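Local coordinates for protein nicotinate-nucleotide pyrophosphorylase (Pyrococcus furiosus, PDB 2I14) that binds zinc and probably makes nicotinate mononucleotide from nicotinate and phosphoribosyl pyrophosphate with ATP hydrolysis, a step of NAD biosynthesis, at residues K129-F140 against A157-S166; K270-D278 against V288-A297. One frame throughout, in Å; residues are numbered along the deposited sequence.

Both contacts are largely buried and belong to one parallel sheet, in which strands 137-139 and 291-294 are neighbours; their centres lie about 10 Å apart. Interaction 1 joins strand 137-139 to 164-165, an outermost strand of that sheet within the chain, whereas interaction 2 pairs strands 270-274 and 291-294 in its interior. The two meet directly: Y138 N and K135 NZ probably bond to F292 O and V289 O, and A132 packs on F292. Each has a carboxylate that takes a backbone N-H at the start of its strand pairing, D163 or D290. Interaction 1 adds a buried lysine; interaction 2 relies more on apolar side chains and ends in glycines that bind the 5-phosphate of PCP. F140 of interaction 1 lies against O3 of that ligand.

Interaction 1. Residues K129-F140 against A157-S166; sequences KIAAKFKPVYSF and AFIGGCDGVS. With PCP (1-alpha-pyrophosphoryl-2-alpha,3-alpha-dihydroxy-4-beta-cyclopentane-methanol-5-phosphate), chain I.
D163 and K129 form a salt bridge, NZ to OD1 2.8 Å, the ammonium meeting OD1 on its syn side and only 16° out of the carboxylate plane. The same oxygen accepts V137 N (2.9 Å), which comes from above that plane; two donors share this oxygen, which with water 1 on OD2 would restrict rotation of the carboxylate. Water 1 also bonds to K129 NZ, and NZ donates to F134 O, which makes the buried lysine the tie between the helix end, the turn after it and D163. A bend at chi2 of K129 (59°) carries its CD past G161 O at 3.4 Å.

From D163 onward the backbones run parallel, the second strand being short and weakly bonded: D163 N bonds to V137 O, S139 N to G164 O (3.0 Å) and S166 N to S139 O. Helix 150-159 connects the two strands, a beta-alpha-beta unit of the barrel-type C-terminal domain of the quinolinate phosphoribosyltransferase family.

The Y138 ring turns its edge to G164. On the S139 side of the sheet, A157 CB touches S139 CB and OG, while D154 bonds that hydroxyl. F140 CD1 meets S166 CB at 3.8 Å, and its CD2 approaches O3 of PCP.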
loop_
_atom_site.group_PDB
_atom_site.type_symbol
_atom_site.label_atom_id
_atom_site.label_comp_id
_atom_site.label_asym_id
_atom_site.label_seq_id
_atom_site.Cartn_x
_atom_site.Cartn_y
_atom_site.Cartn_z
ATOM N N LYS A 129 10.396 -2.767 27.765
ATOM C CA LYS A 129 10.329 -2.051 29.015
ATOM C C LYS A 129 9.783 -0.670 28.675
ATOM O O LYS A 129 8.738 -0.254 29.185
ATOM C CB LYS A 129 11.735 -1.957 29.639
ATOM C CG LYS A 129 11.778 -1.379 31.054
ATOM C CD LYS A 129 10.940 -2.210 32.021
ATOM C CE LYS A 129 10.924 -1.607 33.425
ATOM N NZ LYS A 129 10.140 -2.438 34.396
ATOM N N ILE A 130 10.481 0.033 27.793
ATOM C CA ILE A 130 10.069 1.365 27.390
ATOM C C ILE A 130 8.613 1.365 26.951
ATOM O O ILE A 130 7.815 2.124 27.472
ATOM C CB ILE A 130 10.969 1.899 26.255
ATOM C CG1 ILE A 130 12.394 2.096 26.783
ATOM C CG2 ILE A 130 10.417 3.194 25.700
ATOM C CD1 ILE A 130 13.347 2.617 25.748
ATOM N N ALA A 131 8.257 0.499 26.015
ATOM C CA ALA A 131 6.881 0.457 25.545
ATOM C C ALA A 131 5.861 0.238 26.668
ATOM O O ALA A 131 4.705 0.680 26.577
ATOM C CB ALA A 131 6.729 -0.616 24.479
ATOM N N ALA A 132 6.294 -0.433 27.726
ATOM C CA ALA A 132 5.415 -0.716 28.855
ATOM C C ALA A 132 5.429 0.386 29.899
ATOM O O ALA A 132 4.961 0.178 31.011
ATOM C CB ALA A 132 5.803 -2.043 29.509
ATOM N N LYS A 133 5.960 1.551 29.531
ATOM C CA LYS A 133 6.050 2.705 30.428
ATOM C C LYS A 133 6.776 2.251 31.695
ATOM O O LYS A 133 6.316 2.487 32.821
ATOM C CB LYS A 133 4.651 3.201 30.786
ATOM C CG LYS A 133 3.739 3.467 29.601
ATOM C CD LYS A 133 3.780 4.922 29.155
ATOM C CE LYS A 133 2.402 5.589 29.286
ATOM N NZ LYS A 133 1.342 5.044 28.372
ATOM N N PHE A 134 7.902 1.572 31.495
ATOM C CA PHE A 134 8.719 1.054 32.586
ATOM C C PHE A 134 7.988 0.279 33.676
ATOM O O PHE A 134 8.551 0.024 34.733
ATOM C CB PHE A 134 9.543 2.177 33.181
ATOM C CG PHE A 134 10.577 2.692 32.241
ATOM C CD1 PHE A 134 11.865 2.171 32.249
ATOM C CD2 PHE A 134 10.246 3.653 31.278
ATOM C CE1 PHE A 134 12.813 2.596 31.308
ATOM C CE2 PHE A 134 11.182 4.086 30.332
ATOM C CZ PHE A 134 12.464 3.558 30.346
ATOM N N LYS A 135 6.746 -0.119 33.413
ATOM C CA LYS A 135 6.010 -0.915 34.372
ATOM C C LYS A 135 6.725 -2.267 34.529
ATOM O O LYS A 135 7.719 -2.542 33.864
ATOM C CB LYS A 135 4.589 -1.123 33.884
ATOM C CG LYS A 135 3.677 0.064 34.147
ATOM C CD LYS A 135 2.647 0.202 33.050
ATOM C CE LYS A 135 1.363 0.800 33.557
ATOM N NZ LYS A 135 0.705 -0.191 34.434
ATOM N N PRO A 136 6.250 -3.125 35.436
ATOM C CA PRO A 136 6.990 -4.389 35.521
ATOM C C PRO A 136 6.773 -5.346 34.340
ATOM O O PRO A 136 5.675 -5.452 33.779
ATOM C CB PRO A 136 6.525 -4.969 36.868
ATOM C CG PRO A 136 5.144 -4.377 37.054
ATOM C CD PRO A 136 5.334 -2.960 36.584
ATOM N N VAL A 137 7.841 -6.049 33.979
ATOM C CA VAL A 137 7.833 -7.011 32.873
ATOM C C VAL A 137 8.667 -8.227 33.253
ATOM O O VAL A 137 9.833 -8.103 33.634
ATOM C CB VAL A 137 8.446 -6.396 31.593
ATOM C CG1 VAL A 137 8.450 -7.408 30.491
ATOM C CG2 VAL A 137 7.668 -5.177 31.176
ATOM N N TYR A 138 8.085 -9.405 33.115
ATOM C CA TYR A 138 8.806 -10.609 33.478
ATOM C C TYR A 138 9.076 -11.532 32.314
ATOM O O TYR A 138 8.177 -11.867 31.549
ATOM C CB TYR A 138 8.044 -11.362 34.579
ATOM C CG TYR A 138 7.765 -10.500 35.788
ATOM C CD1 TYR A 138 6.502 -9.945 36.012
ATOM C CD2 TYR A 138 8.791 -10.159 36.648
ATOM C CE1 TYR A 138 6.287 -9.068 37.055
ATOM C CE2 TYR A 138 8.590 -9.283 37.689
ATOM C CZ TYR A 138 7.340 -8.734 37.893
ATOM O OH TYR A 138 7.172 -7.830 38.930
ATOM N N SER A 139 10.332 -11.948 32.200
ATOM C CA SER A 139 10.772 -12.867 31.147
ATOM C C SER A 139 10.140 -14.250 31.354
ATOM O O SER A 139 10.209 -14.803 32.436
ATOM C CB SER A 139 12.307 -12.967 31.158
ATOM O OG SER A 139 12.763 -13.859 30.159
ATOM N N PHE A 140 9.526 -14.786 30.308
ATOM C CA PHE A 140 8.856 -16.080 30.350
ATOM C C PHE A 140 9.216 -16.925 29.136
ATOM O O PHE A 140 8.751 -18.060 29.002
ATOM C CB PHE A 140 7.341 -15.892 30.293
ATOM C CG PHE A 140 6.721 -15.381 31.556
ATOM C CD1 PHE A 140 7.490 -15.135 32.692
ATOM C CD2 PHE A 140 5.335 -15.182 31.617
ATOM C CE1 PHE A 140 6.886 -14.699 33.875
ATOM C CE2 PHE A 140 4.724 -14.752 32.780
ATOM C CZ PHE A 140 5.495 -14.507 33.917
ATOM N N ALA A 157 17.469 -10.874 29.499
ATOM C CA ALA A 157 16.151 -10.265 29.611
ATOM C C ALA A 157 16.208 -9.354 30.820
ATOM O O ALA A 157 15.589 -8.285 30.849
ATOM C CB ALA A 157 15.090 -11.331 29.816
ATOM N N PHE A 158 16.974 -9.803 31.808
ATOM C CA PHE A 158 17.161 -9.077 33.055
ATOM C C PHE A 158 17.918 -7.778 32.779
ATOM O O PHE A 158 17.346 -6.687 32.836
ATOM C CB PHE A 158 17.942 -9.954 34.060
ATOM C CG PHE A 158 17.927 -9.426 35.478
ATOM C CD1 PHE A 158 16.722 -9.272 36.163
ATOM C CD2 PHE A 158 19.108 -9.060 36.108
ATOM C CE1 PHE A 158 16.703 -8.760 37.449
ATOM C CE2 PHE A 158 19.096 -8.550 37.388
ATOM C CZ PHE A 158 17.898 -8.398 38.061
ATOM N N ILE A 159 19.204 -7.903 32.487
ATOM C CA ILE A 159 20.010 -6.742 32.176
ATOM C C ILE A 159 19.228 -5.804 31.250
ATOM O O ILE A 159 19.416 -4.592 31.263
ATOM C CB ILE A 159 21.289 -7.162 31.465
ATOM C CG1 ILE A 159 22.098 -8.079 32.377
ATOM C CG2 ILE A 159 22.068 -5.950 31.050
ATOM C CD1 ILE A 159 23.323 -8.644 31.728
ATOM N N GLY A 160 18.343 -6.385 30.448
ATOM C CA GLY A 160 17.547 -5.607 29.514
ATOM C C GLY A 160 16.505 -4.726 30.160
ATOM O O GLY A 160 16.082 -3.735 29.570
ATOM N N GLY A 161 16.084 -5.085 31.367
ATOM C CA GLY A 161 15.093 -4.282 32.055
ATOM C C GLY A 161 13.980 -5.107 32.652
ATOM O O GLY A 161 13.093 -4.568 33.316
ATOM N N CYS A 162 14.006 -6.416 32.409
ATOM C CA CYS A 162 12.975 -7.300 32.953
ATOM C C CYS A 162 13.148 -7.352 34.454
ATOM O O CYS A 162 14.258 -7.594 34.950
ATOM C CB CYS A 162 13.091 -8.708 32.369
ATOM S SG CYS A 162 12.284 -8.914 30.773
ATOM N N ASP A 163 12.058 -7.105 35.172
ATOM C CA ASP A 163 12.104 -7.110 36.620
ATOM C C ASP A 163 12.422 -8.508 37.120
ATOM O O ASP A 163 13.277 -8.686 37.977
ATOM C CB ASP A 163 10.777 -6.611 37.195
ATOM C CG ASP A 163 10.427 -5.193 36.727
ATOM O OD1 ASP A 163 10.026 -5.025 35.560
ATOM O OD2 ASP A 163 10.558 -4.236 37.520
ATOM N N GLY A 164 11.771 -9.510 36.554
ATOM C CA GLY A 164 12.031 -10.856 37.013
ATOM C C GLY A 164 12.201 -11.884 35.927
ATOM O O GLY A 164 11.931 -11.628 34.758
ATOM N N VAL A 165 12.616 -13.076 36.331
ATOM C CA VAL A 165 12.867 -14.155 35.396
ATOM C C VAL A 165 12.190 -15.461 35.774
ATOM O O VAL A 165 12.219 -15.886 36.923
ATOM C CB VAL A 165 14.377 -14.381 35.280
ATOM C CG1 VAL A 165 14.675 -15.844 35.165
ATOM C CG2 VAL A 165 14.919 -13.600 34.089
ATOM N N SER A 166 11.602 -16.105 34.780
ATOM C CA SER A 166 10.894 -17.371 34.952
ATOM C C SER A 166 11.849 -18.528 35.264
ATOM O O SER A 166 11.560 -19.402 36.074
ATOM C CB SER A 166 10.109 -17.649 33.657
ATOM O OG SER A 166 9.440 -18.885 33.670
HETATM C C1 PCP I . 2.844 -18.803 27.737
HETATM C C2 PCP I . 4.325 -19.019 28.119
HETATM C C3 PCP I . 4.677 -17.798 29.004
HETATM C C4 PCP I . 3.858 -16.631 28.409
HETATM C C5 PCP I . 2.635 -17.334 27.929
HETATM C CP PCP I . 4.580 -15.814 27.290
HETATM O O1 PCP I . 1.905 -19.475 28.733
HETATM O O2 PCP I . 4.499 -20.239 28.847
HETATM O O3 PCP I . 4.294 -17.966 30.381
HETATM O OP PCP I . 4.970 -16.579 26.096
HETATM P P PCP I . 4.894 -15.980 24.578
HETATM O O1P PCP I . 6.155 -16.357 23.905
HETATM O O2P PCP I . 4.739 -14.497 24.712
HETATM O O3P PCP I . 3.717 -16.640 23.941
HETATM P PA PCP I . 0.317 -19.482 28.632
HETATM O O1A PCP I . -0.032 -20.019 27.255
HETATM O O2A PCP I . -0.121 -18.042 28.807
HETATM O O3A PCP I . -0.103 -20.422 29.809
HETATM P PB PCP I . 0.443 -21.705 30.482
HETATM O O1B PCP I . -0.523 -22.276 31.465
HETATM O O2B PCP I . 1.661 -21.451 31.226
HETATM O O3B PCP I . 0.747 -22.758 29.470
HETATM O O HOH W 1 10.119 -1.614 37.185
#

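Interaction 2. Residues K270-D278 against V288-A297; sequences KIFVSGGLD and VVDAFGVGGA. With PCP (1-alpha-pyrophosphoryl-2-alpha,3-alpha-dihydroxy-4-beta-cyclopentane-methanol-5-phosphate), chain I.
Strands 270-274 and 291-294 run parallel, their axes 4.6 Å apart at closest approach and 17° from alignment, with F272, V273 and S274 paired to A291, F292 and G293. V273 sits at the centre of the ladder, its N bonding to A291 O and its O receiving G293 N at 2.7 Å.

Before the strand proper, D290 holds I271 twice. Its N donates to I271 O, and its OD1 takes I271 N at 3.0 Å in an almost straight bond (176° at the hydrogen) that arrives from well above the carboxylate plane. K270 crosses D290 at about a right angle; a bend at the last torsion (chi4 -62°) brings NZ to 3.6 Å from OD2, a long salt bridge.

The side chains then alternate between two faces. With CG beside its carbonyl carbon, F272 swings its ring toward the neighbouring strand, where one face, near its rim, comes over A291 O while CD2 packs on A291 CB. On the other face V273 reaches V289 with CG1 (3.7 Å to CG1) and runs side by side with F292 through CG2. G293 lies close against S274, with CA atoms 4.1 Å apart. Past the strands, the L277 and V294 side chains cross at a slant, CD1 touching CG2, and L277 O meets A297 CB.

The strand ends open onto a phosphate site of the kind found in TIM-barrel phosphate binders: G276 N bonds to O3P of PCP, and G296 N, at the start of helix 296-299, to O1P at 2.6 Å, nearly straight.

Helix 279-283 makes the beta-alpha-beta crossover, its I282 packing on L277, F292 and V294. Helix 250-263 lies against I271, V288 and V289, and strands 237-240 and 137-139 continue the sheet beyond 270-274 and 291-294 respectively.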
loop_
_atom_site.group_PDB
_atom_site.type_symbol
_atom_site.label_atom_id
_atom_site.label_comp_id
_atom_site.label_asym_id
_atom_site.label_seq_id
_atom_site.Cartn_x
_atom_site.Cartn_y
_atom_site.Cartn_z
ATOM N N LYS A 270 -5.006 -6.568 40.731
ATOM C CA LYS A 270 -4.400 -5.987 39.549
ATOM C C LYS A 270 -4.556 -6.899 38.331
ATOM O O LYS A 270 -4.924 -8.069 38.445
ATOM C CB LYS A 270 -2.923 -5.747 39.811
ATOM C CG LYS A 270 -2.625 -4.890 41.028
ATOM C CD LYS A 270 -1.132 -4.927 41.342
ATOM C CE LYS A 270 -0.752 -3.934 42.407
ATOM N NZ LYS A 270 -1.049 -2.550 41.962
ATOM N N ILE A 271 -4.270 -6.344 37.160
ATOM C CA ILE A 271 -4.367 -7.092 35.919
ATOM C C ILE A 271 -2.982 -7.422 35.393
ATOM O O ILE A 271 -2.234 -6.535 34.984
ATOM C CB ILE A 271 -5.112 -6.299 34.838
ATOM C CG1 ILE A 271 -6.474 -5.839 35.373
ATOM C CG2 ILE A 271 -5.307 -7.171 33.604
ATOM C CD1 ILE A 271 -7.431 -6.973 35.694
ATOM N N PHE A 272 -2.649 -8.705 35.419
ATOM C CA PHE A 272 -1.370 -9.184 34.942
ATOM C C PHE A 272 -1.633 -9.942 33.640
ATOM O O PHE A 272 -2.479 -10.842 33.600
ATOM C CB PHE A 272 -0.759 -10.103 35.988
ATOM C CG PHE A 272 0.631 -10.555 35.660
ATOM C CD1 PHE A 272 0.862 -11.487 34.645
ATOM C CD2 PHE A 272 1.719 -10.047 36.360
ATOM C CE1 PHE A 272 2.154 -11.902 34.338
ATOM C CE2 PHE A 272 3.019 -10.455 36.057
ATOM C CZ PHE A 272 3.239 -11.382 35.048
ATOM N N VAL A 273 -0.935 -9.560 32.569
ATOM C CA VAL A 273 -1.128 -10.220 31.278
ATOM C C VAL A 273 0.151 -10.793 30.684
ATOM O O VAL A 273 1.261 -10.333 30.952
ATOM C CB VAL A 273 -1.753 -9.270 30.218
ATOM C CG1 VAL A 273 -3.014 -8.636 30.758
ATOM C CG2 VAL A 273 -0.735 -8.222 29.790
ATOM N N SER A 274 -0.032 -11.819 29.876
ATOM C CA SER A 274 1.076 -12.456 29.225
ATOM C C SER A 274 0.472 -13.198 28.040
ATOM O O SER A 274 -0.728 -13.473 28.017
ATOM C CB SER A 274 1.752 -13.433 30.184
ATOM O OG SER A 274 0.921 -14.561 30.405
ATOM N N GLY A 275 1.298 -13.505 27.045
ATOM C CA GLY A 275 0.785 -14.222 25.901
ATOM C C GLY A 275 1.052 -13.520 24.594
ATOM O O GLY A 275 0.404 -12.527 24.265
ATOM N N GLY A 276 2.018 -14.067 23.862
ATOM C CA GLY A 276 2.407 -13.544 22.566
ATOM C C GLY A 276 2.229 -12.056 22.389
ATOM O O GLY A 276 1.273 -11.614 21.763
ATOM N N LEU A 277 3.136 -11.272 22.948
ATOM C CA LEU A 277 3.022 -9.834 22.792
ATOM C C LEU A 277 4.355 -9.118 22.608
ATOM O O LEU A 277 5.360 -9.467 23.202
ATOM C CB LEU A 277 2.211 -9.227 23.953
ATOM C CG LEU A 277 2.318 -9.778 25.376
ATOM C CD1 LEU A 277 3.579 -9.274 26.033
ATOM C CD2 LEU A 277 1.089 -9.334 26.165
ATOM N N ASP A 278 4.337 -8.119 21.739
ATOM C CA ASP A 278 5.506 -7.321 21.427
ATOM C C ASP A 278 5.243 -5.856 21.786
ATOM O O ASP A 278 4.315 -5.544 22.533
ATOM C CB ASP A 278 5.803 -7.434 19.942
ATOM C CG ASP A 278 4.581 -7.136 19.092
ATOM O OD1 ASP A 278 4.682 -7.143 17.837
ATOM O OD2 ASP A 278 3.507 -6.895 19.689
ATOM N N VAL A 288 -3.760 -0.001 30.981
ATOM C CA VAL A 288 -4.863 -0.737 31.563
ATOM C C VAL A 288 -4.369 -2.051 32.157
ATOM O O VAL A 288 -5.148 -2.854 32.660
ATOM C CB VAL A 288 -5.940 -0.986 30.487
ATOM C CG1 VAL A 288 -7.035 -1.892 31.013
ATOM C CG2 VAL A 288 -6.528 0.342 30.045
ATOM N N VAL A 289 -3.063 -2.265 32.103
ATOM C CA VAL A 289 -2.489 -3.483 32.647
ATOM C C VAL A 289 -1.442 -3.105 33.682
ATOM O O VAL A 289 -0.770 -2.075 33.566
ATOM C CB VAL A 289 -1.865 -4.350 31.537
ATOM C CG1 VAL A 289 -2.955 -4.895 30.641
ATOM C CG2 VAL A 289 -0.914 -3.528 30.719
ATOM N N ASP A 290 -1.314 -3.948 34.698
ATOM C CA ASP A 290 -0.388 -3.687 35.776
ATOM C C ASP A 290 1.008 -4.238 35.566
ATOM O O ASP A 290 1.995 -3.546 35.841
ATOM C CB ASP A 290 -0.975 -4.213 37.088
ATOM C CG ASP A 290 -2.127 -3.358 37.592
ATOM O OD1 ASP A 290 -3.272 -3.519 37.106
ATOM O OD2 ASP A 290 -1.870 -2.504 38.471
ATOM N N ALA A 291 1.091 -5.484 35.094
ATOM C CA ALA A 291 2.378 -6.128 34.853
ATOM C C ALA A 291 2.324 -7.033 33.641
ATOM O O ALA A 291 1.306 -7.681 33.373
ATOM C CB ALA A 291 2.797 -6.916 36.061
ATOM N N PHE A 292 3.445 -7.084 32.924
ATOM C CA PHE A 292 3.548 -7.891 31.709
ATOM C C PHE A 292 4.401 -9.141 31.803
ATOM O O PHE A 292 5.464 -9.139 32.433
ATOM C CB PHE A 292 4.117 -7.061 30.566
ATOM C CG PHE A 292 3.305 -5.864 30.212
ATOM C CD1 PHE A 292 3.544 -4.651 30.820
ATOM C CD2 PHE A 292 2.333 -5.939 29.230
ATOM C CE1 PHE A 292 2.836 -3.517 30.451
ATOM C CE2 PHE A 292 1.621 -4.811 28.857
ATOM C CZ PHE A 292 1.882 -3.594 29.475
ATOM N N GLY A 293 3.927 -10.196 31.144
ATOM C CA GLY A 293 4.645 -11.460 31.077
ATOM C C GLY A 293 5.023 -11.649 29.609
ATOM O O GLY A 293 4.171 -11.959 28.765
ATOM N N VAL A 294 6.290 -11.453 29.274
ATOM C CA VAL A 294 6.689 -11.585 27.881
ATOM C C VAL A 294 7.561 -12.804 27.585
ATOM O O VAL A 294 8.539 -13.057 28.282
ATOM C CB VAL A 294 7.426 -10.312 27.398
ATOM C CG1 VAL A 294 7.942 -10.494 25.973
ATOM C CG2 VAL A 294 6.492 -9.143 27.452
ATOM N N GLY A 295 7.206 -13.540 26.532
ATOM C CA GLY A 295 7.971 -14.703 26.155
ATOM C C GLY A 295 8.907 -14.535 24.963
ATOM O O GLY A 295 9.978 -13.908 25.056
ATOM N N GLY A 296 8.495 -15.120 23.839
ATOM C CA GLY A 296 9.273 -15.100 22.611
ATOM C C GLY A 296 9.854 -13.803 22.090
ATOM O O GLY A 296 10.981 -13.807 21.610
ATOM N N ALA A 297 9.101 -12.707 22.175
ATOM C CA ALA A 297 9.564 -11.406 21.697
ATOM C C ALA A 297 10.888 -10.973 22.315
ATOM O O ALA A 297 11.545 -10.059 21.815
ATOM C CB ALA A 297 8.519 -10.365 21.965
HETATM C C1 PCP I . 2.844 -18.803 27.737
HETATM C C2 PCP I . 4.325 -19.019 28.119
HETATM C C3 PCP I . 4.677 -17.798 29.004
HETATM C C4 PCP I . 3.858 -16.631 28.409
HETATM C C5 PCP I . 2.635 -17.334 27.929
HETATM C CP PCP I . 4.580 -15.814 27.290
HETATM O O1 PCP I . 1.905 -19.475 28.733
HETATM O O2 PCP I . 4.499 -20.239 28.847
HETATM O O3 PCP I . 4.294 -17.966 30.381
HETATM O OP PCP I . 4.970 -16.579 26.096
HETATM P P PCP I . 4.894 -15.980 24.578
HETATM O O1P PCP I . 6.155 -16.357 23.905
HETATM O O2P PCP I . 4.739 -14.497 24.712
HETATM O O3P PCP I . 3.717 -16.640 23.941
HETATM P PA PCP I . 0.317 -19.482 28.632
HETATM O O1A PCP I . -0.032 -20.019 27.255
HETATM O O2A PCP I . -0.121 -18.042 28.807
HETATM O O3A PCP I . -0.103 -20.422 29.809
HETATM P PB PCP I . 0.443 -21.705 30.482
HETATM O O1B PCP I . -0.523 -22.276 31.465
HETATM O O2B PCP I . 1.661 -21.451 31.226
HETATM O O3B PCP I . 0.747 -22.758 29.470
#